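Local coordinates for protein Lem22 (Legionella pneumophila subsp. pneumophila ATCC 43290, PDB 5WD9) that is a Legionella effector of unknown function, a small three-helix protein that may act by binding other proteins, at residues A[7-12]-A[61-66]. Numbering follows the deposited sequence.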
ATOM      1  N   GLU A   7     -13.832  -2.777   0.522  1.00  7.57           N
ATOM      2  CA  GLU A   7     -12.702  -2.349  -0.294  1.00  7.30           C
ATOM      3  C   GLU A   7     -11.510  -1.971   0.569  1.00  6.25           C
ATOM      4  O   GLU A   7     -10.368  -2.317   0.240  1.00  6.00           O
ATOM      5  CB  GLU A   7     -13.100  -1.196  -1.209  1.00  8.14           C
ATOM      6  CG  GLU A   7     -14.135  -1.576  -2.262  1.00  9.67           C
ATOM      7  CD  GLU A   7     -13.586  -2.409  -3.411  1.00 15.26           C
ATOM      8  OE1 GLU A   7     -12.361  -2.643  -3.491  1.00 11.81           O
ATOM      9  OE2 GLU A   7     -14.405  -2.838  -4.254  1.00 17.83           O
ATOM     10  N   LEU A   8     -11.742  -1.284   1.687  1.00  6.04           N
ATOM     11  CA  LEU A   8     -10.622  -0.903   2.538  1.00  6.84           C
ATOM     12  C   LEU A   8     -10.043  -2.105   3.270  1.00  5.81           C
ATOM     13  O   LEU A   8      -8.828  -2.174   3.479  1.00  5.69           O
ATOM     14  CB  LEU A   8     -11.027   0.205   3.509  1.00  8.49           C
ATOM     15  CG  LEU A   8     -11.268   1.552   2.832  1.00  9.49           C
ATOM     16  CD1 LEU A   8     -11.457   2.616   3.893  1.00 21.04           C
ATOM     17  CD2 LEU A   8     -10.128   1.921   1.882  1.00 13.70           C
ATOM     18  N   THR A   9     -10.884  -3.061   3.668  1.00  5.62           N
ATOM     19  CA  THR A   9     -10.379  -4.295   4.255  1.00  6.35           C
ATOM     20  C   THR A   9      -9.466  -5.015   3.271  1.00  4.85           C
ATOM     21  O   THR A   9      -8.350  -5.415   3.614  1.00  6.32           O
ATOM     22  CB  THR A   9     -11.552  -5.191   4.656  1.00  6.16           C
ATOM     23  OG1 THR A   9     -12.316  -4.524   5.668  1.00  6.49           O
ATOM     24  CG2 THR A   9     -11.058  -6.516   5.215  1.00  7.74           C
ATOM     25  N   ARG A  10      -9.919  -5.150   2.028  1.00  5.55           N
ATOM     26  CA  ARG A  10      -9.095  -5.794   1.015  1.00  4.98           C
ATOM     27  C   ARG A  10      -7.814  -5.020   0.774  1.00  5.06           C
ATOM     28  O   ARG A  10      -6.747  -5.624   0.642  1.00  6.21           O
ATOM     29  CB  ARG A  10      -9.869  -5.943  -0.297  1.00  6.93           C
ATOM     30  CG  ARG A  10     -10.810  -7.145  -0.324  1.00  7.79           C
ATOM     31  CD  ARG A  10     -11.569  -7.287  -1.668  1.00 15.56           C
ATOM     32  NE  ARG A  10     -10.722  -6.976  -2.814  1.00 16.68           N
ATOM     33  CZ  ARG A  10     -11.163  -6.475  -3.961  1.00 20.21           C
ATOM     34  NH1 ARG A  10     -12.454  -6.227  -4.149  1.00 20.38           N
ATOM     35  NH2 ARG A  10     -10.303  -6.195  -4.916  1.00 14.81           N
ATOM     36  N   LEU A  11      -7.889  -3.686   0.714  1.00  4.57           N
ATOM     37  CA  LEU A  11      -6.706  -2.891   0.409  1.00  5.72           C
ATOM     38  C   LEU A  11      -5.677  -3.020   1.522  1.00  4.82           C
ATOM     39  O   LEU A  11      -4.480  -3.198   1.256  1.00  5.34           O
ATOM     40  CB  LEU A  11      -7.071  -1.422   0.197  1.00  7.23           C
ATOM     41  CG  LEU A  11      -5.851  -0.503   0.043  1.00  5.57           C
ATOM     42  CD1 LEU A  11      -5.069  -0.817  -1.210  1.00  6.35           C
ATOM     43  CD2 LEU A  11      -6.277   0.953   0.077  1.00  8.14           C
ATOM     44  N   LYS A  12      -6.123  -2.910   2.774  1.00  5.30           N
ATOM     45  CA  LYS A  12      -5.199  -3.016   3.890  1.00  6.23           C
ATOM     46  C   LYS A  12      -4.439  -4.327   3.817  1.00  4.74           C
ATOM     47  O   LYS A  12      -3.204  -4.365   3.906  1.00  5.77           O
ATOM     48  CB  LYS A  12      -5.982  -2.904   5.201  1.00  7.68           C
ATOM     49  CG  LYS A  12      -5.125  -2.807   6.453  1.00  8.97           C
ATOM     50  CD  LYS A  12      -4.769  -4.161   7.032  1.00 11.61           C
ATOM     51  CE  LYS A  12      -4.118  -4.000   8.405  1.00 13.63           C
ATOM     52  NZ  LYS A  12      -3.605  -5.285   8.939  1.00 16.70           N
ATOM     53  N   ASP A  61     -12.624   4.582   9.549  1.00  7.41           N
ATOM     54  CA  ASP A  61     -11.523   5.375  10.071  1.00  7.40           C
ATOM     55  C   ASP A  61     -10.395   4.491  10.585  1.00  7.00           C
ATOM     56  O   ASP A  61      -9.217   4.782  10.348  1.00  7.12           O
ATOM     57  CB  ASP A  61     -12.036   6.309  11.157  1.00  8.13           C
ATOM     58  CG  ASP A  61     -12.831   7.488  10.590  1.00 11.16           C
ATOM     59  OD1 ASP A  61     -12.892   7.656   9.351  1.00 13.11           O
ATOM     60  OD2 ASP A  61     -13.385   8.257  11.391  1.00 15.38           O
ATOM     61  N   ARG A  62     -10.726   3.399  11.281  1.00  6.58           N
ATOM     62  CA  ARG A  62      -9.676   2.492  11.727  1.00  5.29           C
ATOM     63  C   ARG A  62      -8.882   1.955  10.545  1.00  4.92           C
ATOM     64  O   ARG A  62      -7.643   1.917  10.570  1.00  6.18           O
ATOM     65  CB  ARG A  62     -10.301   1.346  12.524  1.00  5.28           C
ATOM     66  CG  ARG A  62      -9.252   0.424  13.128  1.00  6.23           C
ATOM     67  CD  ARG A  62      -9.870  -0.844  13.727  1.00  6.94           C
ATOM     68  NE  ARG A  62     -10.676  -0.578  14.919  1.00  5.42           N
ATOM     69  CZ  ARG A  62     -12.006  -0.569  14.973  1.00  6.04           C
ATOM     70  NH1 ARG A  62     -12.760  -0.812  13.907  1.00  5.70           N
ATOM     71  NH2 ARG A  62     -12.589  -0.320  16.126  1.00  7.27           N
ATOM     72  N   LEU A  63      -9.585   1.505   9.508  1.00  5.72           N
ATOM     73  CA  LEU A  63      -8.899   0.969   8.342  1.00  5.12           C
ATOM     74  C   LEU A  63      -8.051   2.034   7.665  1.00  6.03           C
ATOM     75  O   LEU A  63      -6.937   1.744   7.230  1.00  6.05           O
ATOM     76  CB  LEU A  63      -9.910   0.343   7.385  1.00  7.06           C
ATOM     77  CG  LEU A  63     -10.472  -1.003   7.846  1.00  6.67           C
ATOM     78  CD1 LEU A  63     -11.769  -1.278   7.121  1.00  9.32           C
ATOM     79  CD2 LEU A  63      -9.438  -2.094   7.556  1.00  8.87           C
ATOM     80  N   LYS A  64      -8.550   3.273   7.567  1.00  5.36           N
ATOM     81  CA  LYS A  64      -7.762   4.331   6.935  1.00  5.71           C
ATOM     82  C   LYS A  64      -6.473   4.583   7.699  1.00  6.42           C
ATOM     83  O   LYS A  64      -5.416   4.790   7.097  1.00  6.57           O
ATOM     84  CB  LYS A  64      -8.570   5.624   6.861  1.00  8.03           C
ATOM     85  CG  LYS A  64      -9.616   5.652   5.751  1.00 11.18           C
ATOM     86  CD  LYS A  64     -10.365   6.991   5.726  1.00 14.48           C
ATOM     87  CE  LYS A  64      -9.403   8.157   5.499  1.00 19.13           C
ATOM     88  NZ  LYS A  64     -10.114   9.479   5.382  1.00 24.44           N
ATOM     89  N   ILE A  65      -6.530   4.564   9.029  1.00  6.13           N
ATOM     90  CA  ILE A  65      -5.308   4.755   9.799  1.00  6.16           C
ATOM     91  C   ILE A  65      -4.334   3.595   9.576  1.00  5.85           C
ATOM     92  O   ILE A  65      -3.125   3.803   9.372  1.00  6.72           O
ATOM     93  CB  ILE A  65      -5.659   4.952  11.283  1.00  6.18           C
ATOM     94  CG1 ILE A  65      -6.382   6.287  11.470  1.00  7.43           C
ATOM     95  CG2 ILE A  65      -4.408   4.860  12.135  1.00  8.13           C
ATOM     96  CD1 ILE A  65      -7.159   6.402  12.779  1.00 10.48           C
ATOM     97  N   GLU A  66      -4.844   2.358   9.579  1.00  5.30           N
ATOM     98  CA  GLU A  66      -3.990   1.202   9.308  1.00  5.70           C
ATOM     99  C   GLU A  66      -3.363   1.288   7.923  1.00  5.31           C
ATOM    100  O   GLU A  66      -2.166   1.002   7.747  1.00  7.35           O
ATOM    101  CB  GLU A  66      -4.802  -0.088   9.443  1.00  6.23           C
ATOM    102  CG  GLU A  66      -5.248  -0.390  10.874  1.00  6.14           C
ATOM    103  CD  GLU A  66      -6.216  -1.563  10.964  1.00 11.30           C
ATOM    104  OE1 GLU A  66      -6.628  -2.103   9.920  1.00 11.41           O
ATOM    105  OE2 GLU A  66      -6.580  -1.953  12.100  1.00 12.40           O
TER
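Leu8 meets two residues of 61-66 with different parts of its side chain. Its CB lies 4.0 Å from Leu63 CD1 and equally near Leu63 CB, which agrees with these residues having their CA atoms 6.3 Å apart. One methyl, CD1, turns away from the side chain of Leu63 and lies 4.0 Å from CG of Lys64; Leu49 of helix 28-52 touches both Leu8 and Lys64, so the Leu8 side of the contact faces that helix, and Leu8 is the buried residue here. On the next residue, Thr9, the rotation that sets OG1 beside the backbone N (chi1 -63°) lets it bond to Val5 O, one turn back in its own helix, and also puts it 3.6 Å from Leu63 CD1. The other Leu63 methyl, CD2, rests near Thr9 CA and Leu8 O, and Leu63 thus fits against the backbone of helix 4-24 as well as its side chains. Lys12 starts with CG anti to the backbone N and bends at chi2 (-88°), which lays its methylenes across Glu66: CE comes to 3.5 Å from Glu66 OE1. NZ is 4.5 Å from that oxygen, beyond salt-bridge range, and pairs instead with Glu16. Helices 4-24 and 58-87, first and third of the up-down-up bundle, run the same way here, their local axes at 23°, and no hydrogen bond links the segments. The contact is therefore mainly van der Waals, through the leucines, Thr9 and the lysine methylenes, with the Lys12–Glu66 charges probably adding a weak attraction near the surface.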